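Local coordinates for hypothetical protein (Staphylococcus aureus subsp. aureus, PDB 1QYI), which is of unknown function but is probably a hydrolase of the haloacid dehalogenase (HAD) superfamily, at residues Ser86-Asp91 and Phe126-Gln131; Leu186-Tyr191 and Ala199-Lys204. All coordinates share one frame; numbering follows the deposited sequence.

Contact 1: Ser86-Asp91 and Phe126-Gln131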
loop_
_atom_site.group_PDB
_atom_site.type_symbol
_atom_site.label_atom_id
_atom_site.label_comp_id
_atom_site.label_asym_id
_atom_site.label_seq_id
_atom_site.Cartn_x
_atom_site.Cartn_y
_atom_site.Cartn_z
ATOM N N SER A 86 0.953 17.761 -5.392
ATOM C CA SER A 86 1.824 18.940 -5.322
ATOM C C SER A 86 1.995 19.583 -6.703
ATOM O O SER A 86 2.021 20.809 -6.832
ATOM C CB SER A 86 3.201 18.561 -4.758
ATOM O OG SER A 86 3.129 18.252 -3.384
ATOM N N ILE A 87 2.101 18.740 -7.726
ATOM C CA ILE A 87 2.268 19.190 -9.102
ATOM C C ILE A 87 1.087 20.061 -9.520
ATOM O O ILE A 87 1.252 21.056 -10.226
ATOM C CB ILE A 87 2.398 17.975 -10.055
ATOM C CG1 ILE A 87 3.624 17.158 -9.661
ATOM C CG2 ILE A 87 2.529 18.441 -11.498
ATOM C CD1 ILE A 87 4.889 17.994 -9.607
ATOM N N HIS A 88 -0.105 19.683 -9.075
ATOM C CA HIS A 88 -1.292 20.453 -9.398
ATOM C C HIS A 88 -1.380 21.677 -8.510
ATOM O O HIS A 88 -1.880 22.715 -8.933
ATOM C CB HIS A 88 -2.553 19.614 -9.231
ATOM C CG HIS A 88 -2.687 18.527 -10.244
ATOM N ND1 HIS A 88 -2.400 18.725 -11.585
ATOM C CD2 HIS A 88 -3.078 17.242 -10.136
ATOM C CE1 HIS A 88 -2.609 17.610 -12.244
ATOM N NE2 HIS A 88 -3.024 16.685 -11.393
ATOM N N LEU A 89 -0.894 21.560 -7.279
ATOM C CA LEU A 89 -0.938 22.683 -6.366
ATOM C C LEU A 89 -0.018 23.766 -6.907
ATOM O O LEU A 89 -0.419 24.919 -7.046
ATOM C CB LEU A 89 -0.493 22.262 -4.963
ATOM C CG LEU A 89 -0.448 23.404 -3.937
ATOM C CD1 LEU A 89 -1.805 24.056 -3.843
ATOM C CD2 LEU A 89 -0.002 22.879 -2.598
ATOM N N ILE A 90 1.215 23.383 -7.214
ATOM C CA ILE A 90 2.205 24.310 -7.754
ATOM C C ILE A 90 1.645 24.956 -9.036
ATOM O O ILE A 90 1.881 26.131 -9.306
ATOM C CB ILE A 90 3.555 23.557 -8.058
ATOM C CG1 ILE A 90 4.231 23.166 -6.754
ATOM C CG2 ILE A 90 4.505 24.439 -8.857
ATOM C CD1 ILE A 90 5.234 22.044 -6.894
ATOM N N ASP A 91 0.884 24.177 -9.803
ATOM C CA ASP A 91 0.291 24.636 -11.054
ATOM C C ASP A 91 -0.765 25.728 -10.837
ATOM O O ASP A 91 -0.868 26.682 -11.617
ATOM C CB ASP A 91 -0.314 23.438 -11.799
ATOM C CG ASP A 91 -0.614 23.745 -13.253
ATOM O OD1 ASP A 91 0.166 24.502 -13.880
ATOM O OD2 ASP A 91 -1.602 23.198 -13.785
ATOM N N PHE A 126 -9.562 28.142 -13.628
ATOM C CA PHE A 126 -8.354 27.316 -13.714
ATOM C C PHE A 126 -8.679 25.966 -14.379
ATOM O O PHE A 126 -9.717 25.371 -14.094
ATOM C CB PHE A 126 -7.779 27.079 -12.306
ATOM C CG PHE A 126 -6.627 26.114 -12.282
ATOM C CD1 PHE A 126 -5.391 26.472 -12.815
ATOM C CD2 PHE A 126 -6.809 24.812 -11.825
ATOM C CE1 PHE A 126 -4.351 25.547 -12.906
ATOM C CE2 PHE A 126 -5.779 23.875 -11.911
ATOM C CZ PHE A 126 -4.549 24.245 -12.455
ATOM N N ASN A 127 -7.811 25.489 -15.272
ATOM C CA ASN A 127 -8.042 24.192 -15.923
ATOM C C ASN A 127 -7.036 23.173 -15.368
ATOM O O ASN A 127 -5.829 23.392 -15.404
ATOM C CB ASN A 127 -7.917 24.303 -17.453
ATOM C CG ASN A 127 -8.905 25.315 -18.057
ATOM O OD1 ASN A 127 -10.074 25.380 -17.660
ATOM N ND2 ASN A 127 -8.434 26.096 -19.028
ATOM N N LEU A 128 -7.547 22.052 -14.870
ATOM C CA LEU A 128 -6.732 21.019 -14.241
ATOM C C LEU A 128 -5.419 20.573 -14.887
ATOM O O LEU A 128 -4.368 20.596 -14.231
ATOM C CB LEU A 128 -7.595 19.793 -13.974
ATOM C CG LEU A 128 -7.001 18.772 -13.009
ATOM C CD1 LEU A 128 -6.417 19.436 -11.759
ATOM C CD2 LEU A 128 -8.113 17.817 -12.636
ATOM N N ASN A 129 -5.477 20.169 -16.154
ATOM C CA ASN A 129 -4.298 19.685 -16.875
ATOM C C ASN A 129 -3.682 18.493 -16.127
ATOM O O ASN A 129 -2.554 18.564 -15.628
ATOM C CB ASN A 129 -3.260 20.802 -17.034
ATOM C CG ASN A 129 -2.022 20.355 -17.809
ATOM O OD1 ASN A 129 -1.052 21.102 -17.926
ATOM N ND2 ASN A 129 -2.053 19.137 -18.340
ATOM N N GLU A 130 -4.433 17.393 -16.074
ATOM C CA GLU A 130 -4.011 16.186 -15.371
ATOM C C GLU A 130 -2.876 15.416 -16.027
ATOM O O GLU A 130 -2.653 14.247 -15.731
ATOM C CB GLU A 130 -5.217 15.258 -15.131
ATOM C CG GLU A 130 -6.235 15.173 -16.269
ATOM C CD GLU A 130 -7.001 16.471 -16.493
ATOM O OE1 GLU A 130 -7.834 16.839 -15.635
ATOM O OE2 GLU A 130 -6.753 17.124 -17.530
ATOM N N GLN A 131 -2.140 16.083 -16.901
ATOM C CA GLN A 131 -1.024 15.436 -17.566
ATOM C C GLN A 131 0.282 16.030 -17.009
ATOM O O GLN A 131 1.362 15.444 -17.143
ATOM C CB GLN A 131 -1.117 15.677 -19.074
ATOM C CG GLN A 131 -0.311 14.709 -19.926
ATOM C CD GLN A 131 -1.078 13.453 -20.316
ATOM O OE1 GLN A 131 -1.329 12.564 -19.498
ATOM N NE2 GLN A 131 -1.473 13.390 -21.577
HETATM O O HOH W 1 -2.852 14.153 -13.106
#
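F126 meets the helix at D91. The outer edge of its phenyl ring faces the carboxylate, with CZ of F126 3.4 Å from OD2 of D91. The oxygen lies in the plane of the ring, but the two flat groups are turned 74° against each other. CG of D91 is anti to the backbone N (chi1 -165°), which swings the carboxylate toward the loop. A ring edge carries slightly positive hydrogens, so a negative oxygen there is probably favourable. L128 comes next. Its methyl CD1 sits over the centre of one face of the H88 imidazole, 4.1 Å from the ring centroid and only 8° off the normal. This is a CH-pi contact. N129 takes a left-handed backbone conformation. Its carbonyl comes to the edge of the same imidazole, with O of N129 3.5 Å from CE1 of H88. E130 follows with its backbone. CA of E130 lies 3.7 Å from CE1 of H88. Water 1 adds the polar link here. It gives a hydrogen to E130 O at 2.6 Å and lies in the imidazole plane 3.1 Å from H88 NE2. H88 is thus touched over a face by a methyl and met in its plane by the water. No hydrogen bond joins the segments directly, so packing and this bridge carry the contact. The loop is also tied elsewhere: F126 O accepts from H39, and E130 OE1 pairs with R58. The helix is 77-93, within the all-helical region inserted between strands 3-6 and 233-237, consistent with the cap of a HAD-like protein. On it, S86 and I90 pack against helix 144-158. Loop 126-131 runs past H88 and D91, between helices 111-115 and 134-137 in the chain.

Contact 2: Leu186-Tyr191 and Ala199-Lys204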
loop_
_atom_site.group_PDB
_atom_site.type_symbol
_atom_site.label_atom_id
_atom_site.label_comp_id
_atom_site.label_asym_id
_atom_site.label_seq_id
_atom_site.Cartn_x
_atom_site.Cartn_y
_atom_site.Cartn_z
ATOM N N LEU A 186 -9.143 3.460 6.125
ATOM C CA LEU A 186 -9.616 2.841 7.367
ATOM C C LEU A 186 -11.035 3.248 7.732
ATOM O O LEU A 186 -11.745 2.505 8.413
ATOM C CB LEU A 186 -8.691 3.202 8.528
ATOM C CG LEU A 186 -7.189 3.009 8.299
ATOM C CD1 LEU A 186 -6.427 3.689 9.422
ATOM C CD2 LEU A 186 -6.841 1.522 8.213
ATOM N N GLY A 187 -11.453 4.420 7.271
ATOM C CA GLY A 187 -12.775 4.902 7.618
ATOM C C GLY A 187 -12.637 5.737 8.881
ATOM O O GLY A 187 -11.667 5.586 9.613
ATOM N N SER A 188 -13.596 6.616 9.140
ATOM C CA SER A 188 -13.555 7.489 10.307
ATOM C C SER A 188 -13.288 6.786 11.634
ATOM O O SER A 188 -12.385 7.175 12.378
ATOM C CB SER A 188 -14.866 8.267 10.409
ATOM O OG SER A 188 -15.031 9.123 9.285
ATOM N N LYS A 189 -14.076 5.753 11.922
ATOM C CA LYS A 189 -13.967 4.992 13.166
ATOM C C LYS A 189 -12.569 4.418 13.422
ATOM O O LYS A 189 -11.935 4.715 14.442
ATOM C CB LYS A 189 -15.001 3.856 13.161
ATOM C CG LYS A 189 -15.154 3.155 14.505
ATOM C CD LYS A 189 -16.195 2.036 14.475
ATOM C CE LYS A 189 -16.872 1.907 15.834
ATOM N NZ LYS A 189 -15.883 1.786 16.945
ATOM N N LEU A 190 -12.109 3.582 12.494
ATOM C CA LEU A 190 -10.798 2.943 12.563
ATOM C C LEU A 190 -9.669 3.990 12.460
ATOM O O LEU A 190 -8.558 3.789 12.966
ATOM C CB LEU A 190 -10.682 1.909 11.432
ATOM C CG LEU A 190 -10.561 0.389 11.666
ATOM C CD1 LEU A 190 -11.295 -0.047 12.923
ATOM C CD2 LEU A 190 -11.099 -0.345 10.437
ATOM N N TYR A 191 -9.954 5.104 11.793
ATOM C CA TYR A 191 -8.971 6.167 11.665
ATOM C C TYR A 191 -8.592 6.668 13.052
ATOM O O TYR A 191 -7.416 6.678 13.400
ATOM C CB TYR A 191 -9.535 7.334 10.861
ATOM C CG TYR A 191 -8.607 8.526 10.794
ATOM C CD1 TYR A 191 -7.510 8.538 9.924
ATOM C CD2 TYR A 191 -8.838 9.650 11.576
ATOM C CE1 TYR A 191 -6.668 9.648 9.830
ATOM C CE2 TYR A 191 -8.011 10.759 11.499
ATOM C CZ TYR A 191 -6.929 10.763 10.620
ATOM O OH TYR A 191 -6.148 11.894 10.506
ATOM N N ALA A 199 -11.524 12.269 13.493
ATOM C CA ALA A 199 -11.943 12.154 12.107
ATOM C C ALA A 199 -12.442 13.468 11.547
ATOM O O ALA A 199 -13.094 14.255 12.240
ATOM C CB ALA A 199 -13.023 11.102 11.978
ATOM N N ARG A 200 -12.133 13.696 10.279
ATOM C CA ARG A 200 -12.553 14.911 9.612
ATOM C C ARG A 200 -13.999 14.801 9.160
ATOM O O ARG A 200 -14.747 15.767 9.245
ATOM C CB ARG A 200 -11.655 15.182 8.408
ATOM C CG ARG A 200 -10.273 15.624 8.783
ATOM C CD ARG A 200 -9.596 16.334 7.629
ATOM N NE ARG A 200 -8.440 17.092 8.105
ATOM C CZ ARG A 200 -7.297 16.542 8.500
ATOM N NH1 ARG A 200 -7.149 15.227 8.460
ATOM N NH2 ARG A 200 -6.322 17.306 8.971
ATOM N N THR A 201 -14.392 13.620 8.693
ATOM C CA THR A 201 -15.752 13.400 8.201
ATOM C C THR A 201 -16.544 12.428 9.081
ATOM O O THR A 201 -16.069 11.980 10.126
ATOM C CB THR A 201 -15.727 12.823 6.759
ATOM O OG1 THR A 201 -15.232 11.472 6.781
ATOM C CG2 THR A 201 -14.818 13.666 5.867
ATOM N N THR A 202 -17.766 12.123 8.655
ATOM C CA THR A 202 -18.621 11.183 9.369
ATOM C C THR A 202 -19.340 10.325 8.358
ATOM O O THR A 202 -20.298 9.635 8.699
ATOM C CB THR A 202 -19.695 11.866 10.241
ATOM O OG1 THR A 202 -20.542 12.663 9.416
ATOM C CG2 THR A 202 -19.060 12.728 11.324
ATOM N N PHE A 203 -18.885 10.381 7.107
ATOM C CA PHE A 203 -19.496 9.591 6.033
ATOM C C PHE A 203 -18.532 8.571 5.415
ATOM O O PHE A 203 -18.940 7.744 4.603
ATOM C CB PHE A 203 -20.049 10.524 4.943
ATOM C CG PHE A 203 -19.012 11.432 4.344
ATOM C CD1 PHE A 203 -18.055 10.934 3.462
ATOM C CD2 PHE A 203 -18.945 12.773 4.723
ATOM C CE1 PHE A 203 -17.047 11.751 2.975
ATOM C CE2 PHE A 203 -17.938 13.601 4.242
ATOM C CZ PHE A 203 -16.983 13.090 3.365
ATOM N N LYS A 204 -17.257 8.626 5.798
ATOM C CA LYS A 204 -16.270 7.692 5.258
ATOM C C LYS A 204 -16.268 6.356 6.021
ATOM O O LYS A 204 -15.781 6.256 7.151
ATOM C CB LYS A 204 -14.876 8.319 5.273
ATOM C CG LYS A 204 -14.716 9.481 4.296
ATOM C CD LYS A 204 -13.288 10.027 4.300
ATOM C CE LYS A 204 -13.101 11.148 3.282
ATOM N NZ LYS A 204 -11.668 11.544 3.160
HETATM O O HOH W 2 -16.618 4.598 9.848
#
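S188 fits closely against the returning loop. Its backbone N donates to K204 O at 3.0 Å, nearly straight at 163°. This bond serves an N-H that has no partner in the preceding helical turn, because helix 172-195 is kinked here. G187 forms the kink. Its backbone angles (phi 91°) suit glycine, and its CA lies 3.3 Å from K204 O. The helix resumes at once, with Y191 N bonded to G187 O. The S188 side chain also points into the loop. Its CB touches CB of A199 at 3.7 Å. With OG beside the backbone N (chi1 -64°), the hydroxyl comes within 3.2 Å of T201 O, while its hydrogen-bond partner is E183. The E183 carboxylate also takes the backbone N-H groups of R200 and T201, so it holds both the helix and the loop.

The other parts are looser. The Y191 ring brings CD2 to 4.0 Å from A199 CA, at an oblique angle. Its OH stays 4.0 Å from R200 NH1, whose guanidinium is paired with E112 and E179. The K204 chain leads away to E28 and W184. On the solvent side K189 and T202 are exposed. Water 2 donates to K204 O at 3.3 Å and accepts only weakly from K189 N.

The arrangement is a kinked helix whose broken hydrogen bonding is partly made good by a loop carbonyl. It lies in the helical part of the chain, consistent with the cap of a HAD-like protein.

How the contacts relate
The chain starts in the parallel sheet with strand 3-6 and then enters a long helical region. Contact 1 closes a loop of 34 residues there, which includes helices 98-106 and 111-115. Contact 2 closes a much shorter loop of seven residues, over the end of helix 172-195. The contacts lie in series, neither nested nor crossing. The centres of contact 1 and contact 2 are about 27 Å apart, and the nearest atoms of contact 1 and contact 2 are about 14 Å apart. E112, inside the loop of contact 1, forms a salt bridge with R200 of contact 2. After contact 2 the chain passes through helix 217-229 and rejoins the sheet at strand 233-237.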